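Local coordinates for protein glutaconate coenzyme a-transferase (Acidaminococcus fermentans, PDB 1POI) that transfers the CoA moiety from acetyl-CoA to (R)-2-hydroxyglutarate and related acids such as glutaconate, a step in glutamate degradation by the hydroxyglutarate pathway, at residues 292-295 against 296-300; 282-286 against 287-291; 271-274 against 275-279. All blocks are in the same frame, centred on the assembly; numbering follows the deposited sequence.

Contact 1: residues 292-295 against 296-300; sequences NKLG and ATRLI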
loop_
_atom_site.group_PDB
_atom_site.type_symbol
_atom_site.label_atom_id
_atom_site.label_comp_id
_atom_site.label_asym_id
_atom_site.label_seq_id
_atom_site.Cartn_x
_atom_site.Cartn_y
_atom_site.Cartn_z
ATOM N N ASN A 292 29.559 -0.789 12.245
ATOM C CA ASN A 292 30.322 -1.999 12.416
ATOM C C ASN A 292 30.689 -2.249 13.873
ATOM O O ASN A 292 30.581 -3.370 14.369
ATOM C CB ASN A 292 31.509 -1.987 11.479
ATOM C CG ASN A 292 31.115 -2.344 10.072
ATOM O OD1 ASN A 292 30.015 -2.826 9.844
ATOM N ND2 ASN A 292 32.004 -2.135 9.122
ATOM N N LYS A 293 31.015 -1.179 14.582
ATOM C CA LYS A 293 31.362 -1.279 15.991
ATOM C C LYS A 293 30.182 -1.919 16.695
ATOM O O LYS A 293 30.359 -2.832 17.488
ATOM C CB LYS A 293 31.626 0.115 16.569
ATOM C CG LYS A 293 31.994 0.127 18.028
ATOM C CD LYS A 293 33.354 0.790 18.278
ATOM C CE LYS A 293 33.789 0.596 19.729
ATOM N NZ LYS A 293 32.774 1.169 20.676
ATOM N N LEU A 294 28.982 -1.438 16.391
ATOM C CA LEU A 294 27.751 -1.967 16.970
ATOM C C LEU A 294 27.542 -3.444 16.619
ATOM O O LEU A 294 27.202 -4.250 17.489
ATOM C CB LEU A 294 26.549 -1.160 16.500
ATOM C CG LEU A 294 26.424 0.219 17.133
ATOM C CD1 LEU A 294 25.275 0.930 16.507
ATOM C CD2 LEU A 294 26.234 0.112 18.643
ATOM N N GLY A 295 27.761 -3.807 15.360
ATOM C CA GLY A 295 27.598 -5.195 14.973
ATOM C C GLY A 295 26.241 -5.436 14.344
ATOM O O GLY A 295 25.248 -4.822 14.761
ATOM N N ALA A 296 26.215 -6.366 13.379
ATOM C CA ALA A 296 25.029 -6.748 12.617
ATOM C C ALA A 296 23.812 -7.112 13.439
ATOM O O ALA A 296 22.861 -6.333 13.495
ATOM C CB ALA A 296 25.355 -7.886 11.652
ATOM N N THR A 297 23.833 -8.253 14.121
ATOM C CA THR A 297 22.644 -8.666 14.873
ATOM C C THR A 297 22.070 -7.597 15.814
ATOM O O THR A 297 20.862 -7.450 15.920
ATOM C CB THR A 297 22.824 -10.053 15.616
ATOM O OG1 THR A 297 23.634 -9.901 16.790
ATOM C CG2 THR A 297 23.476 -11.087 14.700
ATOM N N ARG A 298 22.930 -6.772 16.386
ATOM C CA ARG A 298 22.500 -5.744 17.318
ATOM C C ARG A 298 21.551 -4.774 16.685
ATOM O O ARG A 298 20.626 -4.306 17.339
ATOM C CB ARG A 298 23.700 -4.967 17.868
ATOM C CG ARG A 298 23.284 -3.768 18.692
ATOM C CD ARG A 298 24.358 -3.234 19.627
ATOM N NE ARG A 298 23.716 -2.370 20.613
ATOM C CZ ARG A 298 24.309 -1.905 21.707
ATOM N NH1 ARG A 298 25.573 -2.223 21.965
ATOM N NH2 ARG A 298 23.638 -1.116 22.546
ATOM N N LEU A 299 21.820 -4.423 15.433
ATOM C CA LEU A 299 20.984 -3.476 14.693
ATOM C C LEU A 299 19.676 -4.127 14.288
ATOM O O LEU A 299 18.595 -3.531 14.435
ATOM C CB LEU A 299 21.739 -2.954 13.466
ATOM C CG LEU A 299 23.008 -2.163 13.828
ATOM C CD1 LEU A 299 23.706 -1.768 12.564
ATOM C CD2 LEU A 299 22.677 -0.957 14.720
ATOM N N ILE A 300 19.789 -5.371 13.822
ATOM C CA ILE A 300 18.655 -6.196 13.390
ATOM C C ILE A 300 17.622 -6.358 14.504
ATOM O O ILE A 300 16.417 -6.278 14.261
ATOM C CB ILE A 300 19.125 -7.591 12.971
ATOM C CG1 ILE A 300 19.931 -7.492 11.676
ATOM C CG2 ILE A 300 17.940 -8.521 12.824
ATOM C CD1 ILE A 300 20.336 -8.833 11.075
HETATM O O HOH W 1 27.237 -4.136 20.141
#
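The carbonyl oxygen Leu294 O, at the end of helix 287-294, is reached from the next helix by Arg298 through one ordered water. The water donates to Leu294 O at 2.7 Å and accepts from Arg298 NH1 at 3.1 Å, lying at the guanidinium edge, in its plane. CG of Arg298 stands opposite the backbone N (chi1 172°) and the chain runs extended to NE, which lays the arm back along Leu294. Leu294 CD2 sits over one face of the guanidinium, 3.8 Å above its plane and toward the rim. The other branch, CD1, meets Leu299 CD2 at 3.7 Å. Between the helices Gly295 takes a positive phi of 98°, ending one helix and standing at the N-cap position of the next; a CB there would jam against Leu294 O. With an alanine at Arg298, the water would probably lose its second partner, Asp256 its salt-bridge mate and Leu294 CD2 the surface it lies on. Asp256 grips NH2 of Arg298 just before helix 257-266, whose Pro258 and Phe259 touch the arginine. Asn292 OD1 accepts from Thr297 N of a second subunit and Thr297 N gives to its Asn292 OD1, so each helix meets the other one of that copy.

Contact 2: residues 282-286 against 287-291; sequences FDLKD and HDEYL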
loop_
_atom_site.group_PDB
_atom_site.type_symbol
_atom_site.label_atom_id
_atom_site.label_comp_id
_atom_site.label_asym_id
_atom_site.label_seq_id
_atom_site.Cartn_x
_atom_site.Cartn_y
_atom_site.Cartn_z
ATOM N N PHE A 282 35.239 10.592 18.463
ATOM C CA PHE A 282 36.553 10.972 17.971
ATOM C C PHE A 282 37.424 9.877 17.394
ATOM O O PHE A 282 38.145 10.110 16.424
ATOM C CB PHE A 282 37.270 11.776 19.036
ATOM C CG PHE A 282 36.450 12.932 19.552
ATOM C CD1 PHE A 282 36.093 13.986 18.704
ATOM C CD2 PHE A 282 35.988 12.946 20.869
ATOM C CE1 PHE A 282 35.294 15.024 19.151
ATOM C CE2 PHE A 282 35.169 13.998 21.336
ATOM C CZ PHE A 282 34.823 15.038 20.477
ATOM N N ASP A 283 37.333 8.673 17.943
ATOM C CA ASP A 283 38.131 7.575 17.433
ATOM C C ASP A 283 37.631 6.926 16.151
ATOM O O ASP A 283 38.405 6.239 15.482
ATOM C CB ASP A 283 38.344 6.509 18.510
ATOM C CG ASP A 283 39.549 6.807 19.402
ATOM O OD1 ASP A 283 40.523 7.456 18.940
ATOM O OD2 ASP A 283 39.520 6.386 20.579
ATOM N N LEU A 284 36.374 7.164 15.773
ATOM C CA LEU A 284 35.828 6.541 14.560
ATOM C C LEU A 284 35.892 7.452 13.332
ATOM O O LEU A 284 35.451 8.593 13.388
ATOM C CB LEU A 284 34.394 6.080 14.808
ATOM C CG LEU A 284 34.209 5.309 16.116
ATOM C CD1 LEU A 284 32.769 4.905 16.294
ATOM C CD2 LEU A 284 35.083 4.092 16.104
ATOM N N LYS A 285 36.415 6.924 12.225
ATOM C CA LYS A 285 36.577 7.657 10.967
ATOM C C LYS A 285 35.294 8.103 10.278
ATOM O O LYS A 285 35.276 9.117 9.583
ATOM C CB LYS A 285 37.383 6.822 9.972
ATOM C CG LYS A 285 37.671 7.534 8.662
ATOM C CD LYS A 285 38.185 6.586 7.585
ATOM C CE LYS A 285 38.354 7.320 6.244
ATOM N NZ LYS A 285 38.706 6.426 5.091
ATOM N N ASP A 286 34.243 7.309 10.398
ATOM C CA ASP A 286 32.975 7.639 9.763
ATOM C C ASP A 286 31.842 6.800 10.332
ATOM O O ASP A 286 32.080 5.923 11.170
ATOM C CB ASP A 286 33.071 7.448 8.254
ATOM C CG ASP A 286 33.513 6.074 7.874
ATOM O OD1 ASP A 286 33.570 5.218 8.770
ATOM O OD2 ASP A 286 33.788 5.831 6.675
ATOM N N HIS A 287 30.625 7.058 9.850
ATOM C CA HIS A 287 29.426 6.370 10.321
ATOM C C HIS A 287 29.472 4.849 10.111
ATOM O O HIS A 287 29.016 4.082 10.963
ATOM C CB HIS A 287 28.167 6.971 9.685
ATOM C CG HIS A 287 26.897 6.491 10.314
ATOM N ND1 HIS A 287 26.560 6.773 11.620
ATOM C CD2 HIS A 287 25.860 5.786 9.801
ATOM C CE1 HIS A 287 25.369 6.265 11.881
ATOM N NE2 HIS A 287 24.921 5.662 10.795
ATOM N N ASP A 288 30.004 4.409 8.982
ATOM C CA ASP A 288 30.116 2.997 8.757
ATOM C C ASP A 288 30.812 2.364 9.970
ATOM O O ASP A 288 30.284 1.436 10.560
ATOM C CB ASP A 288 30.875 2.736 7.460
ATOM C CG ASP A 288 29.967 2.796 6.243
ATOM O OD1 ASP A 288 28.772 3.109 6.400
ATOM O OD2 ASP A 288 30.421 2.485 5.128
ATOM N N GLU A 289 31.929 2.945 10.406
ATOM C CA GLU A 289 32.676 2.458 11.560
ATOM C C GLU A 289 31.808 2.336 12.787
ATOM O O GLU A 289 32.027 1.463 13.635
ATOM C CB GLU A 289 33.841 3.391 11.893
ATOM C CG GLU A 289 34.914 3.398 10.847
ATOM C CD GLU A 289 36.309 3.439 11.421
ATOM O OE1 GLU A 289 36.484 3.841 12.594
ATOM O OE2 GLU A 289 37.240 3.051 10.680
ATOM N N TYR A 290 30.869 3.256 12.924
ATOM C CA TYR A 290 29.962 3.243 14.059
ATOM C C TYR A 290 29.052 2.008 13.943
ATOM O O TYR A 290 28.865 1.259 14.907
ATOM C CB TYR A 290 29.148 4.539 14.064
ATOM C CG TYR A 290 28.112 4.662 15.162
ATOM C CD1 TYR A 290 28.467 5.089 16.431
ATOM C CD2 TYR A 290 26.753 4.417 14.910
ATOM C CE1 TYR A 290 27.522 5.278 17.413
ATOM C CE2 TYR A 290 25.799 4.604 15.903
ATOM C CZ TYR A 290 26.193 5.036 17.148
ATOM O OH TYR A 290 25.259 5.225 18.144
ATOM N N LEU A 291 28.530 1.769 12.746
ATOM C CA LEU A 291 27.634 0.634 12.510
ATOM C C LEU A 291 28.346 -0.680 12.768
ATOM O O LEU A 291 27.829 -1.568 13.465
ATOM C CB LEU A 291 27.077 0.666 11.081
ATOM C CG LEU A 291 26.198 1.889 10.794
ATOM C CD1 LEU A 291 25.683 1.819 9.382
ATOM C CD2 LEU A 291 25.035 1.996 11.793
#
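Glu289 reaches back from the first turn of its helix to the loop before it, and each atom of its side chain meets something on the way. CB lies 3.2 Å from the carbonyl oxygen Asp286 O. CG is close to the carboxylate oxygen Asp286 OD1. A bend at chi2 then turns the chain toward the loop, and CD comes to rest 3.8 Å from Lys285 CB. At the tip the two oxygens part company: OE2 stays beside Lys285 CB, whereas OE1 accepts the backbone N-H of Lys285, with Lys285 N and Glu289 OE1 3.1 Å apart. That donor comes from above the carboxylate plane, 75° out of it, and OE1 also brushes Leu284 CA and CB.

Asp286 is the N-cap of the helix, its OD1 accepting Glu289 N over 3.2 Å and nearly straight at 164°. The return bond from Glu289 goes one residue further back, to Lys285 N, rather than to Asp286 N as in a classic capping box. Glu289 N meets OD1 on the anti side, tilted out of the carboxylate plane. CG of Asp286 is tucked between its own N and carbonyl carbon (chi1 55°), which swings OD1 over the first turn; the two carboxylates are steeply turned against each other. Such a cap serves N-H groups that have no preceding turn to donate to.

Beyond the cap, Leu284 CD1 approaches the edge of the Tyr290 ring, near its plane, and lies 4.3 Å from Tyr290 CB. The tyrosine is buried, its OH hydrogen-bonded to His245 and its ring meeting Phe36 nearly at right angles. His287 NE2 in turn bonds Pro241 O, tying the start of helix 287-294 to the loop after strand 236-239.

Contact 3: residues 271-274 against 275-279; sequences EDFD and AFCKE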
loop_
_atom_site.group_PDB
_atom_site.type_symbol
_atom_site.label_atom_id
_atom_site.label_comp_id
_atom_site.label_asym_id
_atom_site.label_seq_id
_atom_site.Cartn_x
_atom_site.Cartn_y
_atom_site.Cartn_z
ATOM N N GLU A 271 34.769 13.135 32.923
ATOM C CA GLU A 271 35.813 12.145 32.653
ATOM C C GLU A 271 35.254 10.956 31.902
ATOM O O GLU A 271 35.787 10.553 30.850
ATOM C CB GLU A 271 36.399 11.604 33.953
ATOM C CG GLU A 271 37.052 12.603 34.877
ATOM C CD GLU A 271 37.967 11.914 35.895
ATOM O OE1 GLU A 271 38.126 10.669 35.817
ATOM O OE2 GLU A 271 38.539 12.619 36.763
ATOM N N ASP A 272 34.211 10.364 32.500
ATOM C CA ASP A 272 33.543 9.190 31.941
ATOM C C ASP A 272 33.013 9.596 30.593
ATOM O O ASP A 272 33.136 8.841 29.619
ATOM C CB ASP A 272 32.373 8.724 32.828
ATOM C CG ASP A 272 32.820 8.004 34.109
ATOM O OD1 ASP A 272 33.988 7.552 34.206
ATOM O OD2 ASP A 272 31.969 7.874 35.023
ATOM N N PHE A 273 32.486 10.824 30.547
ATOM C CA PHE A 273 31.914 11.408 29.342
ATOM C C PHE A 273 32.914 11.532 28.198
ATOM O O PHE A 273 32.691 11.016 27.094
ATOM C CB PHE A 273 31.332 12.783 29.654
ATOM C CG PHE A 273 30.710 13.442 28.466
ATOM C CD1 PHE A 273 29.448 13.051 28.021
ATOM C CD2 PHE A 273 31.410 14.401 27.737
ATOM C CE1 PHE A 273 28.897 13.600 26.866
ATOM C CE2 PHE A 273 30.865 14.956 26.578
ATOM C CZ PHE A 273 29.608 14.551 26.144
ATOM N N ASP A 274 34.024 12.218 28.473
ATOM C CA ASP A 274 35.072 12.443 27.480
ATOM C C ASP A 274 35.645 11.140 26.999
ATOM O O ASP A 274 35.995 11.007 25.825
ATOM C CB ASP A 274 36.173 13.328 28.055
ATOM C CG ASP A 274 35.714 14.757 28.270
ATOM O OD1 ASP A 274 35.104 15.328 27.329
ATOM O OD2 ASP A 274 35.954 15.295 29.375
ATOM N N ALA A 275 35.738 10.186 27.922
ATOM C CA ALA A 275 36.246 8.846 27.630
ATOM C C ALA A 275 35.309 8.200 26.609
ATOM O O ALA A 275 35.755 7.671 25.577
ATOM C CB ALA A 275 36.286 8.031 28.905
ATOM N N PHE A 276 34.008 8.275 26.910
ATOM C CA PHE A 276 32.958 7.759 26.048
ATOM C C PHE A 276 33.067 8.381 24.670
ATOM O O PHE A 276 33.070 7.672 23.659
ATOM C CB PHE A 276 31.594 8.093 26.627
ATOM C CG PHE A 276 30.461 7.893 25.658
ATOM C CD1 PHE A 276 30.087 8.919 24.783
ATOM C CD2 PHE A 276 29.790 6.663 25.595
ATOM C CE1 PHE A 276 29.070 8.728 23.860
ATOM C CE2 PHE A 276 28.770 6.452 24.677
ATOM C CZ PHE A 276 28.403 7.484 23.803
ATOM N N CYS A 277 33.135 9.709 24.630
ATOM C CA CYS A 277 33.243 10.402 23.351
ATOM C C CYS A 277 34.473 10.015 22.562
ATOM O O CYS A 277 34.392 9.882 21.339
ATOM C CB CYS A 277 33.191 11.919 23.504
ATOM S SG CYS A 277 31.605 12.561 24.017
ATOM N N LYS A 278 35.616 9.854 23.223
ATOM C CA LYS A 278 36.816 9.476 22.485
ATOM C C LYS A 278 36.645 8.143 21.731
ATOM O O LYS A 278 37.108 8.002 20.599
ATOM C CB LYS A 278 38.050 9.410 23.383
ATOM C CG LYS A 278 39.273 9.024 22.566
ATOM C CD LYS A 278 40.573 9.040 23.326
ATOM C CE LYS A 278 41.682 8.656 22.362
ATOM N NZ LYS A 278 43.042 8.986 22.873
ATOM N N GLU A 279 35.944 7.194 22.352
ATOM C CA GLU A 279 35.694 5.882 21.766
ATOM C C GLU A 279 34.647 5.854 20.663
ATOM O O GLU A 279 34.897 5.331 19.574
ATOM C CB GLU A 279 35.272 4.916 22.862
ATOM C CG GLU A 279 34.874 3.542 22.366
ATOM C CD GLU A 279 34.297 2.686 23.478
ATOM O OE1 GLU A 279 33.993 3.242 24.557
ATOM O OE2 GLU A 279 34.149 1.460 23.279
#
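Within helix 270-282, one regular alpha-helical turn brings residues four apart onto the same face, and on its buried face this yields a cysteine sulfur-aromatic contact. Cys277 SG sits over one face of the Phe273 ring, 3.9 Å from the ring centroid and 27° off the normal. The sulfur is displaced toward the rim, so it is nearest the far corner of the ring, CZ at 3.5 Å and CE2 scarcely farther. Different first torsions bring the two together: CG of Phe273 points away from its backbone N, while SG of Cys277 keeps beside its own N (chi1 -69°). Both side chains also touch Asn63, and Phe273 reaches Tyr263 of helix 257-266, which places the pair where helix 270-282 packs on the body of the subunit.

The ring of Phe276, the next buried residue, packs against helices 257-266 and 55-62, where it meets Tyr263 edge-to-face and touches Phe259 and Met59. The exposed face differs, carrying Glu271, Asp272, Asp274 and Lys278.

Four successive i to i+4 bonds carry the backbone through the whole contact. Three of them run from Ala275 N to Glu271 O, from Phe276 N to Asp272 O and from Lys278 N to Asp274 O. The fourth lies beneath the sulfur-aromatic pair and is the straightest, with Cys277 N 2.8 Å from Phe273 O and an N-H...O angle of 167°.

Overall arrangement
The three contacts follow one another along the C-terminal part of the chain and show how local chemistry changes with place on a helix. Contact 3, partly buried, lies wholly within helix 270-282, with buried aromatic and sulfur groups on one side and charges on the other. Contact 2, a surface contact, starts the next helix and relies on carboxylates and backbone N-H groups; its Leu284 packs on the end of contact 3 at Glu279. Contact 1, partly buried, ends that helix with a glycine, leucines and an arginine joined to a backbone carbonyl through water. Contacts 1 and 2 share helix 287-294 and both touch the second subunit; contact 3 touches no other chain. A Lys293-Glu279 salt bridge links contacts 1 and 3.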